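Local atomic coordinates of Endonuclease/exonuclease/phosphatase domain-containing protein (Enterococcus faecalis, PDB entry 3L1W), a protein that is of unknown function but belongs to the endonuclease/exonuclease/phosphatase family and may act as a 3'-5' RNA exonuclease. Residues 187-192 with 222-227; 215-220 with 243-248. One frame throughout, in Å; residues are numbered along the deposited sequence. Where two conformers were deposited one is given.

Contact 1: residues 187-192 with 222-227; sequences KNLATH and WQVQQT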
loop_
_atom_site.group_PDB
_atom_site.type_symbol
_atom_site.label_atom_id
_atom_site.label_comp_id
_atom_site.label_asym_id
_atom_site.label_seq_id
_atom_site.Cartn_x
_atom_site.Cartn_y
_atom_site.Cartn_z
ATOM N N LYS A 187 -1.732 -14.977 8.957
ATOM C CA LYS A 187 -2.907 -14.136 8.721
ATOM C C LYS A 187 -4.019 -14.331 9.752
ATOM O O LYS A 187 -4.972 -13.545 9.789
ATOM C CB LYS A 187 -3.441 -14.279 7.283
ATOM C CG LYS A 187 -4.163 -15.589 6.971
ATOM C CD LYS A 187 -4.880 -15.484 5.619
ATOM C CE LYS A 187 -5.543 -16.799 5.196
ATOM N NZ LYS A 187 -4.569 -17.904 4.907
ATOM N N ASN A 188 -3.895 -15.362 10.591
ATOM C CA ASN A 188 -4.854 -15.572 11.677
ATOM C C ASN A 188 -4.337 -15.069 13.026
ATOM O O ASN A 188 -5.022 -15.194 14.045
ATOM C CB ASN A 188 -5.216 -17.055 11.799
ATOM C CG ASN A 188 -5.953 -17.577 10.584
ATOM O OD1 ASN A 188 -6.639 -16.827 9.899
ATOM N ND2 ASN A 188 -5.815 -18.874 10.310
ATOM N N LEU A 189 -3.136 -14.501 13.022
ATOM C CA LEU A 189 -2.462 -14.123 14.262
ATOM C C LEU A 189 -2.628 -12.658 14.644
ATOM O O LEU A 189 -2.390 -12.282 15.796
ATOM C CB LEU A 189 -0.977 -14.457 14.189
ATOM C CG LEU A 189 -0.623 -15.941 14.130
ATOM C CD1 LEU A 189 0.877 -16.083 14.190
ATOM C CD2 LEU A 189 -1.304 -16.716 15.256
ATOM N N ALA A 190 -3.028 -11.832 13.689
ATOM C CA ALA A 190 -3.195 -10.413 13.965
ATOM C C ALA A 190 -4.268 -9.860 13.049
ATOM O O ALA A 190 -5.086 -10.616 12.527
ATOM C CB ALA A 190 -1.873 -9.676 13.767
ATOM N N THR A 191 -4.272 -8.545 12.856
ATOM C CA THR A 191 -5.216 -7.927 11.938
ATOM C C THR A 191 -4.784 -8.184 10.495
ATOM O O THR A 191 -3.601 -8.081 10.169
ATOM C CB THR A 191 -5.319 -6.411 12.188
ATOM O OG1 THR A 191 -5.536 -6.173 13.585
ATOM C CG2 THR A 191 -6.467 -5.810 11.388
ATOM N N HIS A 192 -5.745 -8.545 9.645
ATOM C CA HIS A 192 -5.475 -8.779 8.228
ATOM C C HIS A 192 -6.188 -7.748 7.360
ATOM O O HIS A 192 -7.393 -7.552 7.492
ATOM C CB HIS A 192 -5.913 -10.178 7.797
ATOM C CG HIS A 192 -5.602 -10.481 6.364
ATOM N ND1 HIS A 192 -4.333 -10.800 5.931
ATOM C CD2 HIS A 192 -6.384 -10.469 5.258
ATOM C CE1 HIS A 192 -4.354 -11.002 4.625
ATOM N NE2 HIS A 192 -5.584 -10.797 4.191
ATOM N N TRP A 222 8.201 -16.143 15.536
ATOM C CA TRP A 222 7.951 -14.734 15.230
ATOM C C TRP A 222 6.687 -14.211 15.883
ATOM O O TRP A 222 5.709 -14.934 16.031
ATOM C CB TRP A 222 7.803 -14.512 13.723
ATOM C CG TRP A 222 9.005 -14.868 12.928
ATOM C CD1 TRP A 222 9.294 -16.082 12.377
ATOM C CD2 TRP A 222 10.089 -14.001 12.585
ATOM N NE1 TRP A 222 10.495 -16.028 11.718
ATOM C CE2 TRP A 222 11.002 -14.759 11.825
ATOM C CE3 TRP A 222 10.378 -12.658 12.847
ATOM C CZ2 TRP A 222 12.188 -14.221 11.325
ATOM C CZ3 TRP A 222 11.553 -12.126 12.349
ATOM C CH2 TRP A 222 12.442 -12.906 11.597
ATOM N N GLN A 223 6.714 -12.937 16.250
ATOM C CA GLN A 223 5.500 -12.218 16.601
ATOM C C GLN A 223 4.970 -11.574 15.329
ATOM O O GLN A 223 5.713 -10.900 14.621
ATOM C CB GLN A 223 5.785 -11.124 17.626
ATOM C CG GLN A 223 4.524 -10.354 18.022
ATOM C CD GLN A 223 4.793 -9.182 18.948
ATOM O OE1 GLN A 223 5.932 -8.741 19.102
ATOM N NE2 GLN A 223 3.735 -8.668 19.568
ATOM N N VAL A 224 3.690 -11.775 15.039
ATOM C CA VAL A 224 3.078 -11.148 13.869
ATOM C C VAL A 224 2.290 -9.899 14.265
ATOM O O VAL A 224 1.441 -9.951 15.161
ATOM C CB VAL A 224 2.168 -12.136 13.141
ATOM C CG1 VAL A 224 1.491 -11.462 11.941
ATOM C CG2 VAL A 224 2.985 -13.339 12.695
ATOM N N GLN A 225 2.593 -8.781 13.608
ATOM C CA GLN A 225 1.956 -7.492 13.892
ATOM C C GLN A 225 0.755 -7.221 13.000
ATOM O O GLN A 225 -0.199 -6.548 13.409
ATOM C CB GLN A 225 2.953 -6.347 13.719
ATOM C CG GLN A 225 3.857 -6.130 14.910
ATOM C CD GLN A 225 4.999 -7.104 14.936
ATOM O OE1 GLN A 225 5.130 -7.902 15.868
ATOM N NE2 GLN A 225 5.838 -7.054 13.906
ATOM N N GLN A 226 0.822 -7.725 11.774
ATOM C CA GLN A 226 -0.269 -7.596 10.828
ATOM C C GLN A 226 0.080 -8.279 9.514
ATOM O O GLN A 226 1.235 -8.635 9.260
ATOM C CB GLN A 226 -0.598 -6.135 10.578
ATOM C CG GLN A 226 0.548 -5.353 9.996
ATOM C CD GLN A 226 0.114 -3.977 9.549
ATOM O OE1 GLN A 226 -0.141 -3.755 8.366
ATOM N NE2 GLN A 226 0.017 -3.048 10.492
ATOM N N THR A 227 -0.950 -8.533 8.721
ATOM C CA THR A 227 -0.774 -9.138 7.412
ATOM C C THR A 227 -1.677 -8.397 6.437
ATOM O O THR A 227 -2.606 -7.707 6.855
ATOM C CB THR A 227 -1.137 -10.638 7.404
ATOM O OG1 THR A 227 -2.469 -10.810 7.904
ATOM C CG2 THR A 227 -0.171 -11.439 8.292
HETATM O O HOH W 1 -2.536 -11.232 10.861
#

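Contact 2: residues 215-220 with 243-248; sequences DYIYVK and FPLEAE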
loop_
_atom_site.group_PDB
_atom_site.type_symbol
_atom_site.label_atom_id
_atom_site.label_comp_id
_atom_site.label_asym_id
_atom_site.label_seq_id
_atom_site.Cartn_x
_atom_site.Cartn_y
_atom_site.Cartn_z
ATOM N N ASP A 215 -1.793 -18.824 -1.438
ATOM C CA ASP A 215 -0.505 -18.273 -0.998
ATOM C C ASP A 215 -0.545 -18.061 0.501
ATOM O O ASP A 215 -1.570 -17.643 1.029
ATOM C CB ASP A 215 -0.237 -16.941 -1.691
ATOM C CG ASP A 215 -0.204 -17.075 -3.192
ATOM O OD1 ASP A 215 0.779 -17.633 -3.708
ATOM O OD2 ASP A 215 -1.168 -16.639 -3.856
ATOM N N TYR A 216 0.572 -18.335 1.174
ATOM C CA TYR A 216 0.645 -18.321 2.632
ATOM C C TYR A 216 1.970 -17.790 3.145
ATOM O O TYR A 216 3.014 -17.944 2.501
ATOM C CB TYR A 216 0.458 -19.737 3.192
ATOM C CG TYR A 216 -0.923 -20.290 2.959
ATOM C CD1 TYR A 216 -1.882 -20.263 3.965
ATOM C CD2 TYR A 216 -1.280 -20.810 1.723
ATOM C CE1 TYR A 216 -3.161 -20.753 3.745
ATOM C CE2 TYR A 216 -2.554 -21.285 1.490
ATOM C CZ TYR A 216 -3.484 -21.261 2.502
ATOM O OH TYR A 216 -4.745 -21.745 2.269
ATOM N N ILE A 217 1.915 -17.175 4.323
ATOM C CA ILE A 217 3.111 -16.850 5.075
ATOM C C ILE A 217 2.993 -17.557 6.416
ATOM O O ILE A 217 2.216 -17.152 7.282
ATOM C CB ILE A 217 3.283 -15.327 5.260
ATOM C CG1 ILE A 217 3.477 -14.651 3.902
ATOM C CG2 ILE A 217 4.460 -15.022 6.188
ATOM C CD1 ILE A 217 3.627 -13.111 4.005
ATOM N N TYR A 218 3.754 -18.637 6.560
ATOM C CA TYR A 218 3.773 -19.421 7.795
ATOM C C TYR A 218 4.979 -19.016 8.631
ATOM O O TYR A 218 6.075 -18.804 8.097
ATOM C CB TYR A 218 3.837 -20.924 7.476
ATOM C CG TYR A 218 2.483 -21.572 7.271
ATOM C CD1 TYR A 218 1.704 -21.935 8.360
ATOM C CD2 TYR A 218 2.001 -21.853 5.993
ATOM C CE1 TYR A 218 0.466 -22.540 8.191
ATOM C CE2 TYR A 218 0.761 -22.464 5.805
ATOM C CZ TYR A 218 0.001 -22.805 6.914
ATOM O OH TYR A 218 -1.220 -23.412 6.759
ATOM N N VAL A 219 4.787 -18.922 9.941
ATOM C CA VAL A 219 5.853 -18.451 10.813
ATOM C C VAL A 219 6.160 -19.410 11.951
ATOM O O VAL A 219 5.272 -20.093 12.471
ATOM C CB VAL A 219 5.537 -17.044 11.383
ATOM C CG1 VAL A 219 5.331 -16.039 10.244
ATOM C CG2 VAL A 219 4.314 -17.085 12.283
ATOM N N LYS A 220 7.436 -19.466 12.315
ATOM C CA LYS A 220 7.879 -20.164 13.516
ATOM C C LYS A 220 8.908 -19.285 14.205
ATOM O O LYS A 220 9.938 -18.953 13.618
ATOM C CB LYS A 220 8.486 -21.531 13.182
ATOM C CG LYS A 220 9.258 -22.186 14.342
ATOM C CD LYS A 220 10.169 -23.274 13.818
ATOM C CE LYS A 220 11.202 -23.718 14.844
ATOM N NZ LYS A 220 12.321 -22.744 14.975
ATOM N N PHE A 243 -2.474 -11.791 -5.907
ATOM C CA PHE A 243 -2.094 -10.602 -5.135
ATOM C C PHE A 243 -0.834 -10.930 -4.346
ATOM O O PHE A 243 -0.678 -12.054 -3.871
ATOM C CB PHE A 243 -3.177 -10.247 -4.110
ATOM C CG PHE A 243 -4.499 -9.882 -4.711
ATOM C CD1 PHE A 243 -4.559 -9.043 -5.811
ATOM C CD2 PHE A 243 -5.688 -10.348 -4.152
ATOM C CE1 PHE A 243 -5.789 -8.683 -6.363
ATOM C CE2 PHE A 243 -6.920 -9.986 -4.691
ATOM C CZ PHE A 243 -6.971 -9.157 -5.798
ATOM N N PRO A 244 0.063 -9.944 -4.173
ATOM C CA PRO A 244 1.106 -10.131 -3.161
ATOM C C PRO A 244 0.477 -10.308 -1.783
ATOM O O PRO A 244 -0.602 -9.758 -1.483
ATOM C CB PRO A 244 1.885 -8.800 -3.190
ATOM C CG PRO A 244 1.509 -8.150 -4.500
ATOM C CD PRO A 244 0.116 -8.617 -4.802
ATOM N N LEU A 245 1.172 -11.053 -0.934
ATOM C CA LEU A 245 0.757 -11.258 0.441
ATOM C C LEU A 245 1.909 -10.759 1.283
ATOM O O LEU A 245 3.052 -11.170 1.073
ATOM C CB LEU A 245 0.536 -12.757 0.699
ATOM C CG LEU A 245 0.222 -13.235 2.112
ATOM C CD1 LEU A 245 -1.029 -12.550 2.649
ATOM C CD2 LEU A 245 0.047 -14.771 2.107
ATOM N N GLU A 246 1.627 -9.857 2.212
ATOM C CA GLU A 246 2.679 -9.345 3.074
ATOM C C GLU A 246 2.407 -9.559 4.562
ATOM O O GLU A 246 1.270 -9.804 4.975
ATOM C CB GLU A 246 2.959 -7.871 2.767
ATOM C CG GLU A 246 1.870 -6.915 3.206
ATOM C CD GLU A 246 2.363 -5.469 3.269
ATOM O OE1 GLU A 246 3.079 -5.021 2.347
ATOM O OE2 GLU A 246 2.039 -4.779 4.253
ATOM N N ALA A 247 3.473 -9.530 5.352
ATOM C CA ALA A 247 3.353 -9.596 6.803
ATOM C C ALA A 247 4.337 -8.632 7.440
ATOM O O ALA A 247 5.398 -8.347 6.887
ATOM C CB ALA A 247 3.613 -11.017 7.308
ATOM N N GLU A 248 3.975 -8.125 8.606
ATOM C CA GLU A 248 4.925 -7.426 9.453
ATOM C C GLU A 248 5.212 -8.328 10.655
ATOM O O GLU A 248 4.287 -8.769 11.341
ATOM C CB GLU A 248 4.365 -6.080 9.903
ATOM C CG GLU A 248 5.407 -5.232 10.592
ATOM C CD GLU A 248 4.858 -3.939 11.148
ATOM O OE1 GLU A 248 3.694 -3.602 10.853
ATOM O OE2 GLU A 248 5.601 -3.262 11.886
#

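Contact 1: residues 187-192 with 222-227
The first torsions of H192 and T227 turn their polar ends to each other. The H192 ring carbon CG is anti to the backbone N (chi1 -178°), which swings the ring toward the neighbouring strand. T227 keeps OG1 between its own N and carbonyl carbon (chi1 55°), which turns the hydroxyl to H192 ND1. The two side chains cross at about a right angle. H192 ND1 and T227 OG1 are hydrogen-bonded at 2.7 Å, with a nearly straight angle of 162°. The hydroxyl lies at the ring edge, near its plane. H192 NE2 is also bonded, to P195 O, so the ring is gripped at both nitrogens and its rotation is fixed. T227 OG1 has a second polar partner, a water at 3.0 Å. That water also makes weak bonds to A190 N and T191 O and so bridges the loop before strand 191-193 to the facing strand. The K187 backbone packs against the same hydroxyl, with K187 CA 3.5 Å from T227 OG1. The K187 chain runs away from T227, and its NZ forms a salt bridge with D185. T227 N donates to T191 O at 3.1 Å. Further along, the contact is apolar. The L189 branch CD1 reaches V224 CG2 at 3.8 Å, the two side chains crossing steeply. Both also rest on V219 of strand 215-220. A190 CB packs on the backbone of 224-225, 3.6 Å from V224 O and equally close to Q225 O. H192 pairs with T227 in a parallel bridge. Strand 191-193 thus joins strand 222-229 as an outermost strand, within this chain, of one of the two sheets of the DNase I-like alpha/beta sandwich.

Contact 2: residues 215-220 with 243-248
I217 and L245 fill the space between two strands that share no hydrogen bond. Their side chains slide past each other in opposite directions, with I217 CG1 3.9 Å from L245 CD2. The I217 chain is extended at chi2 (179°), which carries CD1 across to the facing strand. I217 CD1 lies over the backbone from L245 to A247, 3.6 Å from L245 O. I217 CD1 also meets A247 CB at 3.9 Å. L245 CD2 presses on the backbone of the other strand, 3.5 Å from D215 O. Y216 CA is 3.6 Å from the same L245 CD2. The axes of segments 215-220 and 245-248 come within 7.6 Å and run 21° from parallel. This is face-to-face packing of the two sheets in the core of the DNase I-like sandwich. Strand 215-220 belongs to one sheet and strand 245-251 to the other. T5 of strand 2-7 touches both I217 and L245, and M164 of strand 161-164 also packs on I217. D215 OD2 is hydrogen-bonded to T198 OG1 and to H242 ND1, probably the counterpart of the aspartate-histidine pair in active sites of this family, where the histidine ends a Ser-Asp-His sequence. On the far face of strand 245-251, E246 forms a salt bridge with K2 and a hydrogen bond with W36 NE1, and packs on F33 of the second subunit.

How the contacts relate
Contact 2 is fully buried and lies nearer the centre of the chain, while contact 1 is partly buried at the margin. Their centres are 9 Å apart. Contact 1 joins neighbouring strands within one sheet, so one backbone bond, a side-chain bond, a water and a little apolar packing hold it. Contact 2 joins strands of different sheets, so apolar side chains do the work. The two share a sheet: strands 222-229 and 245-251 are neighbours in it, and the backbones of Q225 and Q226 bond to E248. The chain crosses from one sheet to the other between 215-220 and 222-229. K187 of contact 1 also packs on Y216 of contact 2.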